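Local atomic coordinates of malonyl CoA-acyl carrier protein transacylase (Burkholderia pseudomallei 1710b, PDB entry 3EZO), a protein that probably catalyses the transfer of a malonyl group from malonyl-CoA to holo-acyl carrier protein, yielding malonyl-ACP and free CoA. Residues A[142-147]-A[187-192]; A[147-152]-A[162-167]; A[166-169]-A[173-176]; A[213-218]-A[256-261]; A[266-271]-A[292-297]. All coordinates share one frame; numbering follows the deposited sequence.

Contact 1 (A[142-147]-A[187-192]); sequences LGLDDD and EIAKEK
Leu144 packs against Ala189 and Lys192 in an apolar contact between a strand-to-helix connection and the C-terminal end of a helix. The order strand 136-142, helix 146-156, strands 162-169 and 172-176, helix 179-191, strand 196-199 is the beta-alpha-beta-beta-alpha-beta topology of a ferredoxin-like subdomain, and the contact lies at one end of its two helices. Leu144 supplies the larger part of the interface. Its CG stands beside the backbone N and anti to the carbonyl carbon (chi1 -55°), and this torsion presents both methyls to the last turn of helix 179-191. CD1 lies 4.0 Å from Ala189 CB, while the other branch rests on the backbone, with CD2 3.9 Å from the carbonyl O of Lys192. Ala194 and Val149 also touch the leucine, which is buried although it lies in a loop. Lys192 meets it with the base of its side chain, CB being 4.5 Å from Leu144 CD1; the lysine then leads away to a salt bridge with Glu155. Immediately after the leucine, Asp145 occupies the N-cap position of helix 146-156. Its side chain caps a backbone N of the first turn, and Asp145 OD1 is also hydrogen-bonded to Thr148 OG1, which fixes the start of that helix. On the Ala189 side, Leu144 CD1 additionally touches the peptide oxygen, 3.8 Å from Ala189 O.

Contact 2 (A[147-152]-A[162-167]); sequences DTVRAV and VEAVNF
Arg150 lays the end of its side chain against the Phe167 ring without stacking flat on it: the guanidinium and ring planes are inclined by 39°. The nearest approach is Arg150 NH2 to Phe167 CZ, 3.4 Å. Phe167 CE1 sits over one guanidinium face, displaced toward its rim. The arginine chain is extended from CG to NE and meets the phenylalanine side chain at about a right angle. A second partner limits the swing of the group, since Arg150 NH1 forms a salt bridge one turn back with Asp147 OD1 at 2.9 Å; the N-H...O angle of 130° makes the hydrogen bond component weak. The apolar part of the contact rests on Ala164. Its CB lies 4.0 Å from Val149 CG1 and 4.3 Å from Arg150 CG, the latter being part of the aliphatic stem of the arginine. The axes of 147-152 and 162-167 run roughly antiparallel (150°) and pass 7.5 Å apart; they belong to helix 146-156 and strand 162-169, the first helix and second strand of the ferredoxin-like subdomain. Ala164 and Phe167 both turn to the helix although they are three residues apart. A classic beta bulge at Val165 and Asn166, both facing Val174, accounts for this by shifting the strand's alternation. Val149 also reaches across to Val173 and Ile175 of strand 172-176, while Phe167 touches Asp146 at the start of the helix.

Contact 3 (A[166-169]-A[173-176]); sequences NFNA and VVIA
The Phe167 ring and the Asn168 amide are the flat groups that meet the two valines of strand 172-176. The ring is approached obliquely by Val173, whose CG1 lies 4.1 Å from Phe167 CD1, the two side chains running side by side from the same face of the sheet. Val173 CG1 points anti to the backbone N (chi1 -178°), a setting that also brings it 3.6 Å from the carbonyl O of Asn166. Asn168 ND2 touches Val174 CG2 at 3.8 Å, while Asn168 OD1 accepts a hydrogen bond from His97 NE2. Asn166 stands beside Val174 on the face opposite Phe167 and Val173, CB to CB 3.7 Å, and its side chain comes within about 4 Å of that of His207, a predicted active-site residue. This is the beta hairpin of the ferredoxin-like subdomain, formed by the outermost strand 162-169 and its neighbour 172-176. Asn166 and Val174 form an antiparallel hydrogen-bonded pair: Asn166 N donates to Val174 O at 3.0 Å, and Val174 N returns a bond to Asn166 O at 2.9 Å. The second lies in the carbonyl plane and is nearly straight, at 163°. Asn166 O also receives a CA-H...O contact from Val173 CA at 3.3 Å. Phe167 and Val173 are the next, non-hydrogen-bonded pair. Toward the turn, Asn168 and Ala169 both face Gln172 in a classic beta bulge.

Contact 4 (A[213-218]-A[256-261]); sequences PASDKL and QAAGPV
Apolar contact is carried by Leu218 and Ala257: CD1 of the leucine lies 3.8 Å from the alanine CB, joining helix 212-223 to the loop that follows helix 246-256. Leu218 also touches Tyr102 and Leu119, so its side chain sits among several helices. Ser215 adds van der Waals contact through its hydroxyl, with OG 3.5 Å from Ala258 CB and 4.1 Å from Ala257 CB. The polar need of this oxygen is met by a hydrogen bond to the carbonyl O of Val254, which ties the two elements together just outside the touching residues. Backbone bonding shapes the loop itself. A type I beta turn runs from Gln256 to Gly259, closed by Gly259 N to Gln256 O at 3.3 Å, and places the two alanines side by side toward the helix. Polar links then lead from the turn to the predicted active site. The carbonyl oxygens of Gln256 and Gly259 both lie in hydrogen-bonding contact with His207 ND1, which can share its one N-H between them, and Gln256 NE2 bonds to Ser98 O. This is consistent with the Ser-His dyad of malonyl-CoA:ACP transacylases, in which backbone carbonyls orient the histidine.

Contact 5 (A[266-271]-A[292-297]); sequences CVQHIA and KRIDGN
Val267 and Ile294 meet at an oblique angle, each using two branches. Val267 CG1 lies 3.6 Å from Ile294 CG2, and Val267 CG2 lies 3.8 Å from Ile294 CD1, so the isoleucine spans both methyls of the valine. The Ile294 torsion (chi1 -70°) sets CG1 beside the backbone N and leaves CG2 anti to it, which turns CG2 to the facing helix; chi2 then carries CD1 to Val267. Gln268 comes at a slant to the same isoleucine: its CG is 4.1 Å from Ile294 CG2, and the extended chain beyond carries the amide to a water that links the two sides. This water accepts from Gln268 NE2 at 3.3 Å and donates to the carbonyl O of Ile294 at 3.0 Å, in the last turn of helix 286-294. That helix makes the beta-alpha-beta crossover between the adjacent parallel strands 277-281 and 299-303 of the five-stranded sheet, and helix 263-272 precedes strand 277-281. Trp263 and Val264 from the start of helix 263-272 also touch Ile294. Asp295, where the chain leaves helical geometry, meets Ala271 with one carboxylate oxygen, OD2 4.0 Å from Ala271 CB. The other oxygen folds the following backbone into an Asx turn: Asp295 OD1 accepts from Asn297 N at 3.0 Å. The donor comes from above the carboxylate, 36° out of its plane, with an N-H...O angle of 150°.

Contacts 1, 2 and 3 cluster in the ferredoxin-like subdomain, their centres 7 to 12 Å apart. Contact 2 and contact 3 fall inside the chain loop closed by contact 1. Helix 146-156 serves contacts 1 and 2, and strand 162-169 serves contacts 2 and 3. Contacts 4 and 5 follow in series and belong to the larger part, their centres 25 Å apart. The two parts are joined by backbone hydrogen bonds between Val261, in contact 4, and both Val165 and Phe167, while Ile294 of contact 5 packs on Asn168. Separately, Asn166 of contact 3 and the turn of contact 4 both approach His207, consistent with an active site between the subdomains.

Contact 1 (A[142-147]-A[187-192])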
# COMPACT_ATOMS: atom_id res chain seq x y z
N LEU A 142 4.28 -18.32 3.34
CA LEU A 142 4.54 -18.64 1.95
C LEU A 142 4.26 -20.10 1.72
O LEU A 142 4.66 -20.93 2.54
CB LEU A 142 6.01 -18.39 1.63
CG LEU A 142 6.44 -17.00 1.18
CD1 LEU A 142 6.26 -15.92 2.23
CD2 LEU A 142 7.97 -17.08 0.67
N GLY A 143 3.60 -20.40 0.60
CA GLY A 143 3.33 -21.75 0.18
C GLY A 143 1.91 -22.28 0.43
O GLY A 143 1.60 -23.34 -0.05
N LEU A 144 1.06 -21.58 1.20
CA LEU A 144 -0.32 -22.07 1.46
C LEU A 144 -1.36 -21.18 0.78
O LEU A 144 -1.21 -19.96 0.78
CB LEU A 144 -0.59 -22.17 2.97
CG LEU A 144 0.38 -22.99 3.82
CD1 LEU A 144 0.03 -22.92 5.34
CD2 LEU A 144 0.35 -24.44 3.24
N ASP A 145 -2.43 -21.77 0.24
CA ASP A 145 -3.48 -21.02 -0.44
C ASP A 145 -4.30 -20.23 0.59
O ASP A 145 -4.14 -20.45 1.78
CB ASP A 145 -4.35 -21.95 -1.31
CG ASP A 145 -5.17 -22.98 -0.48
OD1 ASP A 145 -5.40 -22.82 0.73
OD2 ASP A 145 -5.57 -23.99 -1.08
N ASP A 146 -5.13 -19.30 0.16
CA ASP A 146 -5.79 -18.42 1.09
C ASP A 146 -6.66 -19.15 2.11
O ASP A 146 -6.66 -18.78 3.28
CB ASP A 146 -6.64 -17.40 0.36
CG ASP A 146 -5.82 -16.51 -0.55
OD1 ASP A 146 -4.57 -16.47 -0.43
OD2 ASP A 146 -6.45 -15.86 -1.41
N ASP A 147 -7.40 -20.16 1.69
CA ASP A 147 -8.35 -20.79 2.61
C ASP A 147 -7.58 -21.59 3.67
O ASP A 147 -8.03 -21.70 4.80
CB ASP A 147 -9.39 -21.67 1.86
CG ASP A 147 -10.56 -20.86 1.27
OD1 ASP A 147 -10.78 -19.68 1.63
OD2 ASP A 147 -11.29 -21.41 0.43
N GLU A 187 3.67 -21.87 13.57
CA GLU A 187 3.92 -23.28 13.92
C GLU A 187 2.95 -24.20 13.19
O GLU A 187 3.37 -25.15 12.51
CB GLU A 187 3.73 -23.37 15.42
CG GLU A 187 4.12 -24.60 16.09
CD GLU A 187 3.63 -24.55 17.53
OE1 GLU A 187 4.08 -23.62 18.26
OE2 GLU A 187 2.75 -25.38 17.88
N ILE A 188 1.66 -23.89 13.25
CA ILE A 188 0.64 -24.67 12.51
C ILE A 188 0.93 -24.64 10.99
O ILE A 188 0.88 -25.70 10.32
CB ILE A 188 -0.80 -24.17 12.81
CG1 ILE A 188 -1.14 -24.35 14.29
CG2 ILE A 188 -1.83 -24.91 11.96
CD1 ILE A 188 -2.51 -23.90 14.66
N ALA A 189 1.27 -23.46 10.47
CA ALA A 189 1.50 -23.28 9.04
C ALA A 189 2.61 -24.21 8.56
O ALA A 189 2.47 -24.89 7.53
CB ALA A 189 1.83 -21.87 8.72
N LYS A 190 3.71 -24.21 9.31
CA LYS A 190 4.83 -25.13 9.04
C LYS A 190 4.39 -26.58 9.06
O LYS A 190 4.71 -27.33 8.14
CB LYS A 190 5.99 -24.90 10.01
CG LYS A 190 6.77 -23.63 9.76
CD LYS A 190 7.54 -23.16 10.99
CE LYS A 190 8.41 -21.90 10.69
NZ LYS A 190 8.75 -20.99 11.86
N GLU A 191 3.61 -26.97 10.06
CA GLU A 191 3.11 -28.35 10.13
C GLU A 191 2.32 -28.71 8.90
O GLU A 191 2.38 -29.85 8.45
CB GLU A 191 2.18 -28.57 11.35
CG GLU A 191 2.83 -28.40 12.73
CD GLU A 191 1.80 -28.06 13.85
OE1 GLU A 191 0.56 -28.04 13.59
OE2 GLU A 191 2.22 -27.81 15.00
N LYS A 192 1.55 -27.76 8.37
CA LYS A 192 0.68 -27.97 7.19
C LYS A 192 1.46 -27.88 5.86
O LYS A 192 0.89 -28.02 4.78
CB LYS A 192 -0.47 -26.96 7.18
CG LYS A 192 -1.59 -27.26 8.18
CD LYS A 192 -2.80 -26.35 8.00
CE LYS A 192 -4.08 -26.99 8.55
NZ LYS A 192 -3.90 -27.50 9.96

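Contact 2 (A[147-152]-A[162-167])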
# COMPACT_ATOMS: atom_id res chain seq x y z
N ASP A 147 -7.40 -20.16 1.69
CA ASP A 147 -8.35 -20.79 2.61
C ASP A 147 -7.58 -21.59 3.67
O ASP A 147 -8.03 -21.70 4.80
CB ASP A 147 -9.39 -21.67 1.86
CG ASP A 147 -10.56 -20.86 1.27
OD1 ASP A 147 -10.78 -19.68 1.63
OD2 ASP A 147 -11.29 -21.41 0.43
N THR A 148 -6.41 -22.13 3.29
CA THR A 148 -5.56 -22.85 4.25
C THR A 148 -5.00 -21.88 5.28
O THR A 148 -4.98 -22.15 6.45
CB THR A 148 -4.46 -23.65 3.54
OG1 THR A 148 -5.10 -24.54 2.64
CG2 THR A 148 -3.65 -24.51 4.52
N VAL A 149 -4.58 -20.71 4.85
CA VAL A 149 -4.08 -19.74 5.79
C VAL A 149 -5.22 -19.34 6.71
O VAL A 149 -5.03 -19.25 7.91
CB VAL A 149 -3.40 -18.53 5.12
CG1 VAL A 149 -2.82 -17.54 6.22
CG2 VAL A 149 -2.28 -18.99 4.22
N ARG A 150 -6.42 -19.17 6.19
CA ARG A 150 -7.55 -18.83 7.07
C ARG A 150 -7.79 -19.91 8.12
O ARG A 150 -8.01 -19.58 9.33
CB ARG A 150 -8.83 -18.54 6.27
CG ARG A 150 -8.73 -17.26 5.43
CD ARG A 150 -10.00 -17.10 4.60
NE ARG A 150 -10.02 -15.89 3.77
CZ ARG A 150 -9.94 -15.86 2.43
NH1 ARG A 150 -9.84 -16.98 1.69
NH2 ARG A 150 -9.99 -14.67 1.81
N ALA A 151 -7.69 -21.17 7.69
CA ALA A 151 -7.86 -22.33 8.61
C ALA A 151 -6.77 -22.33 9.67
O ALA A 151 -7.05 -22.49 10.86
CB ALA A 151 -7.86 -23.70 7.82
N VAL A 152 -5.52 -22.11 9.25
CA VAL A 152 -4.41 -21.95 10.19
C VAL A 152 -4.70 -20.90 11.27
O VAL A 152 -4.53 -21.18 12.47
CB VAL A 152 -3.09 -21.60 9.49
CG1 VAL A 152 -2.00 -21.13 10.54
CG2 VAL A 152 -2.65 -22.79 8.61
N VAL A 162 -5.77 -13.93 15.67
CA VAL A 162 -4.85 -13.87 14.54
C VAL A 162 -5.66 -14.09 13.30
O VAL A 162 -6.58 -14.95 13.27
CB VAL A 162 -3.66 -14.90 14.68
CG1 VAL A 162 -4.16 -16.33 14.94
CG2 VAL A 162 -2.73 -14.83 13.50
N GLU A 163 -5.34 -13.32 12.26
CA GLU A 163 -6.17 -13.26 11.04
C GLU A 163 -5.30 -13.15 9.80
O GLU A 163 -4.19 -12.66 9.89
CB GLU A 163 -7.08 -12.01 11.08
CG GLU A 163 -8.15 -12.05 12.18
CD GLU A 163 -8.71 -10.66 12.52
OE1 GLU A 163 -8.20 -9.62 12.01
OE2 GLU A 163 -9.68 -10.63 13.33
N ALA A 164 -5.83 -13.59 8.66
CA ALA A 164 -5.14 -13.42 7.37
C ALA A 164 -5.51 -12.03 6.83
O ALA A 164 -6.68 -11.74 6.60
CB ALA A 164 -5.50 -14.53 6.42
N VAL A 165 -4.53 -11.14 6.72
CA VAL A 165 -4.82 -9.71 6.54
C VAL A 165 -4.28 -9.05 5.26
O VAL A 165 -4.68 -7.95 4.96
CB VAL A 165 -4.39 -8.87 7.79
CG1 VAL A 165 -5.01 -9.45 9.10
CG2 VAL A 165 -2.84 -8.72 7.92
N ASN A 166 -3.34 -9.70 4.57
CA ASN A 166 -2.88 -9.26 3.21
C ASN A 166 -2.86 -10.46 2.29
O ASN A 166 -2.03 -11.37 2.47
CB ASN A 166 -1.46 -8.73 3.20
CG ASN A 166 -1.30 -7.35 3.87
OD1 ASN A 166 -2.22 -6.76 4.47
ND2 ASN A 166 -0.11 -6.84 3.77
N PHE A 167 -3.73 -10.45 1.29
CA PHE A 167 -3.70 -11.42 0.23
C PHE A 167 -2.97 -10.83 -0.99
O PHE A 167 -3.57 -10.13 -1.80
CB PHE A 167 -5.14 -11.83 -0.10
CG PHE A 167 -5.88 -12.40 1.08
CD1 PHE A 167 -5.62 -13.68 1.51
CD2 PHE A 167 -6.80 -11.64 1.78
CE1 PHE A 167 -6.31 -14.19 2.63
CE2 PHE A 167 -7.48 -12.15 2.87
CZ PHE A 167 -7.23 -13.41 3.29

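Contact 3 (A[166-169]-A[173-176])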
# COMPACT_ATOMS: atom_id res chain seq x y z
N ASN A 166 -3.34 -9.70 4.57
CA ASN A 166 -2.88 -9.26 3.21
C ASN A 166 -2.86 -10.46 2.29
O ASN A 166 -2.03 -11.37 2.47
CB ASN A 166 -1.46 -8.73 3.20
CG ASN A 166 -1.30 -7.35 3.87
OD1 ASN A 166 -2.22 -6.76 4.47
ND2 ASN A 166 -0.11 -6.84 3.77
N PHE A 167 -3.73 -10.45 1.29
CA PHE A 167 -3.70 -11.42 0.23
C PHE A 167 -2.97 -10.83 -0.99
O PHE A 167 -3.57 -10.13 -1.80
CB PHE A 167 -5.14 -11.83 -0.10
CG PHE A 167 -5.88 -12.40 1.08
CD1 PHE A 167 -5.62 -13.68 1.51
CD2 PHE A 167 -6.80 -11.64 1.78
CE1 PHE A 167 -6.31 -14.19 2.63
CE2 PHE A 167 -7.48 -12.15 2.87
CZ PHE A 167 -7.23 -13.41 3.29
N ASN A 168 -1.67 -11.16 -1.11
CA ASN A 168 -0.72 -10.48 -1.98
C ASN A 168 -0.47 -11.17 -3.30
O ASN A 168 -0.36 -10.49 -4.33
CB ASN A 168 0.62 -10.32 -1.23
CG ASN A 168 0.51 -9.29 -0.15
OD1 ASN A 168 -0.47 -8.53 -0.09
ND2 ASN A 168 1.47 -9.26 0.75
N ALA A 169 -0.39 -12.49 -3.27
CA ALA A 169 -0.28 -13.30 -4.49
C ALA A 169 -0.67 -14.70 -4.11
O ALA A 169 -0.69 -15.03 -2.91
CB ALA A 169 1.18 -13.28 -5.02
N VAL A 173 0.69 -14.79 1.72
CA VAL A 173 -0.31 -14.23 2.63
C VAL A 173 0.36 -13.71 3.87
O VAL A 173 1.22 -14.38 4.45
CB VAL A 173 -1.43 -15.26 2.97
CG1 VAL A 173 -2.47 -14.65 3.89
CG2 VAL A 173 -2.04 -15.84 1.69
N VAL A 174 0.00 -12.50 4.27
CA VAL A 174 0.45 -11.96 5.52
C VAL A 174 -0.68 -12.07 6.54
O VAL A 174 -1.82 -11.72 6.26
CB VAL A 174 0.91 -10.48 5.37
CG1 VAL A 174 1.25 -9.80 6.71
CG2 VAL A 174 2.14 -10.36 4.31
N ILE A 175 -0.33 -12.49 7.75
CA ILE A 175 -1.28 -12.57 8.87
C ILE A 175 -0.89 -11.56 9.94
O ILE A 175 0.23 -11.07 9.95
CB ILE A 175 -1.30 -14.01 9.47
CG1 ILE A 175 0.03 -14.37 10.16
CG2 ILE A 175 -1.59 -15.02 8.33
CD1 ILE A 175 0.03 -15.74 11.00
N ALA A 176 -1.83 -11.28 10.83
CA ALA A 176 -1.67 -10.25 11.84
C ALA A 176 -2.59 -10.54 13.01
O ALA A 176 -3.67 -11.10 12.84
CB ALA A 176 -1.96 -8.86 11.27

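Contact 4 (A[213-218]-A[256-261])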
# COMPACT_ATOMS: atom_id res chain seq x y z
N PRO A 213 -9.26 0.78 16.86
CA PRO A 213 -9.12 2.16 17.35
C PRO A 213 -8.48 3.09 16.32
O PRO A 213 -8.83 4.23 16.26
CB PRO A 213 -8.26 2.00 18.61
CG PRO A 213 -8.48 0.53 19.07
CD PRO A 213 -8.73 -0.23 17.82
N ALA A 214 -7.63 2.57 15.44
CA ALA A 214 -7.05 3.37 14.38
C ALA A 214 -8.14 3.79 13.41
O ALA A 214 -8.17 4.95 12.98
CB ALA A 214 -5.92 2.58 13.67
N SER A 215 -9.03 2.86 13.06
CA SER A 215 -10.18 3.17 12.20
C SER A 215 -11.01 4.29 12.79
O SER A 215 -11.46 5.19 12.08
CB SER A 215 -11.07 1.93 11.96
OG SER A 215 -10.38 1.00 11.16
N ASP A 216 -11.21 4.25 14.11
CA ASP A 216 -12.03 5.27 14.75
C ASP A 216 -11.40 6.66 14.66
O ASP A 216 -12.09 7.63 14.41
CB ASP A 216 -12.29 4.90 16.22
CG ASP A 216 -13.18 3.67 16.34
OD1 ASP A 216 -14.03 3.48 15.44
OD2 ASP A 216 -13.01 2.89 17.30
N LYS A 217 -10.09 6.74 14.86
CA LYS A 217 -9.37 8.01 14.73
C LYS A 217 -9.40 8.51 13.27
O LYS A 217 -9.58 9.70 13.01
CB LYS A 217 -7.92 7.84 15.21
CG LYS A 217 -7.77 7.65 16.71
CD LYS A 217 -6.27 7.31 17.05
CE LYS A 217 -5.88 5.86 16.53
NZ LYS A 217 -4.78 5.03 17.21
N LEU A 218 -9.23 7.58 12.33
CA LEU A 218 -9.27 7.92 10.92
C LEU A 218 -10.61 8.49 10.51
O LEU A 218 -10.64 9.45 9.72
CB LEU A 218 -8.91 6.73 9.99
CG LEU A 218 -7.42 6.57 9.70
CD1 LEU A 218 -7.07 5.13 9.13
CD2 LEU A 218 -6.91 7.71 8.76
N GLN A 256 -10.33 0.05 5.96
CA GLN A 256 -9.11 -0.55 5.40
C GLN A 256 -8.06 -0.83 6.48
O GLN A 256 -7.38 -1.85 6.42
CB GLN A 256 -8.49 0.37 4.37
CG GLN A 256 -7.31 -0.19 3.57
CD GLN A 256 -6.25 0.82 3.16
OE1 GLN A 256 -5.79 1.65 3.96
NE2 GLN A 256 -5.77 0.68 1.94
N ALA A 257 -7.93 0.08 7.43
CA ALA A 257 -6.83 0.05 8.37
C ALA A 257 -6.90 -1.16 9.29
O ALA A 257 -5.86 -1.63 9.76
CB ALA A 257 -6.78 1.32 9.18
N ALA A 258 -8.11 -1.67 9.53
CA ALA A 258 -8.31 -2.73 10.49
C ALA A 258 -8.95 -3.92 9.79
O ALA A 258 -9.52 -4.79 10.46
CB ALA A 258 -9.18 -2.27 11.66
N GLY A 259 -8.84 -3.95 8.47
CA GLY A 259 -9.40 -5.04 7.65
C GLY A 259 -8.44 -5.48 6.57
O GLY A 259 -7.43 -4.80 6.31
N PRO A 260 -8.75 -6.64 5.93
CA PRO A 260 -7.87 -7.29 4.97
C PRO A 260 -7.66 -6.53 3.68
O PRO A 260 -8.58 -6.01 3.10
CB PRO A 260 -8.57 -8.62 4.70
CG PRO A 260 -9.98 -8.39 5.13
CD PRO A 260 -9.94 -7.45 6.22
N VAL A 261 -6.40 -6.53 3.24
CA VAL A 261 -6.02 -5.95 1.97
C VAL A 261 -6.16 -7.05 0.95
O VAL A 261 -5.38 -8.02 0.94
CB VAL A 261 -4.58 -5.37 2.04
CG1 VAL A 261 -4.14 -4.83 0.69
CG2 VAL A 261 -4.55 -4.25 3.12

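Contact 5 (A[266-271]-A[292-297])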
# COMPACT_ATOMS: atom_id res chain seq x y z
N CYS A 266 -8.04 -7.22 -6.21
CA CYS A 266 -8.01 -5.90 -6.87
C CYS A 266 -7.41 -6.02 -8.27
O CYS A 266 -7.95 -5.48 -9.24
CB CYS A 266 -7.21 -4.90 -6.06
SG CYS A 266 -8.05 -4.31 -4.58
N VAL A 267 -6.30 -6.75 -8.34
CA VAL A 267 -5.63 -7.05 -9.62
C VAL A 267 -6.53 -7.84 -10.58
O VAL A 267 -6.62 -7.51 -11.75
CB VAL A 267 -4.29 -7.80 -9.39
CG1 VAL A 267 -3.69 -8.23 -10.71
CG2 VAL A 267 -3.25 -6.89 -8.61
N GLN A 268 -7.23 -8.86 -10.06
CA GLN A 268 -8.17 -9.61 -10.86
C GLN A 268 -9.32 -8.76 -11.35
O GLN A 268 -9.78 -8.94 -12.47
CB GLN A 268 -8.68 -10.81 -10.07
CG GLN A 268 -7.56 -11.79 -9.75
CD GLN A 268 -7.99 -12.90 -8.85
OE1 GLN A 268 -8.90 -12.74 -8.01
NE2 GLN A 268 -7.34 -14.06 -9.01
N HIS A 269 -9.76 -7.82 -10.51
CA HIS A 269 -10.84 -6.90 -10.88
C HIS A 269 -10.37 -6.07 -12.07
O HIS A 269 -11.12 -5.90 -13.04
CB HIS A 269 -11.23 -5.99 -9.71
CG HIS A 269 -12.23 -4.96 -10.07
ND1 HIS A 269 -13.56 -5.07 -9.74
CD2 HIS A 269 -12.12 -3.81 -10.78
CE1 HIS A 269 -14.22 -4.02 -10.20
NE2 HIS A 269 -13.36 -3.25 -10.85
N ILE A 270 -9.13 -5.60 -11.99
CA ILE A 270 -8.53 -4.77 -13.06
C ILE A 270 -8.49 -5.55 -14.37
O ILE A 270 -8.91 -5.04 -15.40
CB ILE A 270 -7.12 -4.25 -12.63
CG1 ILE A 270 -7.30 -3.15 -11.55
CG2 ILE A 270 -6.35 -3.77 -13.86
CD1 ILE A 270 -6.06 -2.83 -10.77
N ALA A 271 -8.00 -6.79 -14.31
CA ALA A 271 -7.97 -7.69 -15.46
C ALA A 271 -9.35 -7.93 -16.06
O ALA A 271 -9.47 -7.97 -17.29
CB ALA A 271 -7.36 -9.00 -15.07
N LYS A 292 2.89 -10.36 -11.75
CA LYS A 292 3.40 -11.54 -12.45
C LYS A 292 2.80 -12.83 -11.86
O LYS A 292 2.40 -13.72 -12.59
CB LYS A 292 4.94 -11.65 -12.39
CG LYS A 292 5.72 -10.54 -13.06
CD LYS A 292 7.26 -10.79 -12.97
CE LYS A 292 8.11 -9.71 -13.67
NZ LYS A 292 8.47 -8.52 -12.79
N ARG A 293 2.76 -12.91 -10.54
CA ARG A 293 2.27 -14.09 -9.84
C ARG A 293 0.76 -14.25 -9.90
O ARG A 293 0.24 -15.36 -9.91
CB ARG A 293 2.66 -14.00 -8.36
CG ARG A 293 4.15 -13.74 -8.08
CD ARG A 293 4.92 -14.98 -7.97
NE ARG A 293 4.05 -15.94 -7.31
CZ ARG A 293 3.81 -16.00 -6.00
NH1 ARG A 293 4.43 -15.19 -5.13
NH2 ARG A 293 2.94 -16.91 -5.56
N ILE A 294 0.04 -13.13 -9.86
CA ILE A 294 -1.41 -13.15 -9.86
C ILE A 294 -1.98 -13.59 -11.25
O ILE A 294 -2.95 -14.36 -11.34
CB ILE A 294 -1.98 -11.78 -9.44
CG1 ILE A 294 -1.70 -11.55 -7.93
CG2 ILE A 294 -3.47 -11.69 -9.72
CD1 ILE A 294 -1.61 -10.08 -7.51
N ASP A 295 -1.37 -13.11 -12.31
CA ASP A 295 -1.89 -13.35 -13.65
C ASP A 295 -0.78 -13.06 -14.63
O ASP A 295 -0.48 -11.91 -14.90
CB ASP A 295 -3.11 -12.44 -13.90
CG ASP A 295 -3.77 -12.66 -15.28
OD1 ASP A 295 -3.20 -13.39 -16.15
OD2 ASP A 295 -4.89 -12.08 -15.47
N GLY A 296 -0.21 -14.13 -15.17
CA GLY A 296 0.91 -14.04 -16.10
C GLY A 296 0.56 -13.51 -17.49
O GLY A 296 1.47 -13.21 -18.27
N ASN A 297 -0.72 -13.40 -17.84
CA ASN A 297 -1.08 -12.79 -19.13
C ASN A 297 -1.03 -11.29 -19.04
O ASN A 297 -1.09 -10.61 -20.06
CB ASN A 297 -2.49 -13.14 -19.58
CG ASN A 297 -2.77 -14.63 -19.62
OD1 ASN A 297 -1.89 -15.45 -19.88
ND2 ASN A 297 -4.04 -14.99 -19.39
O HOH W 1 -5.90 -14.10 -11.96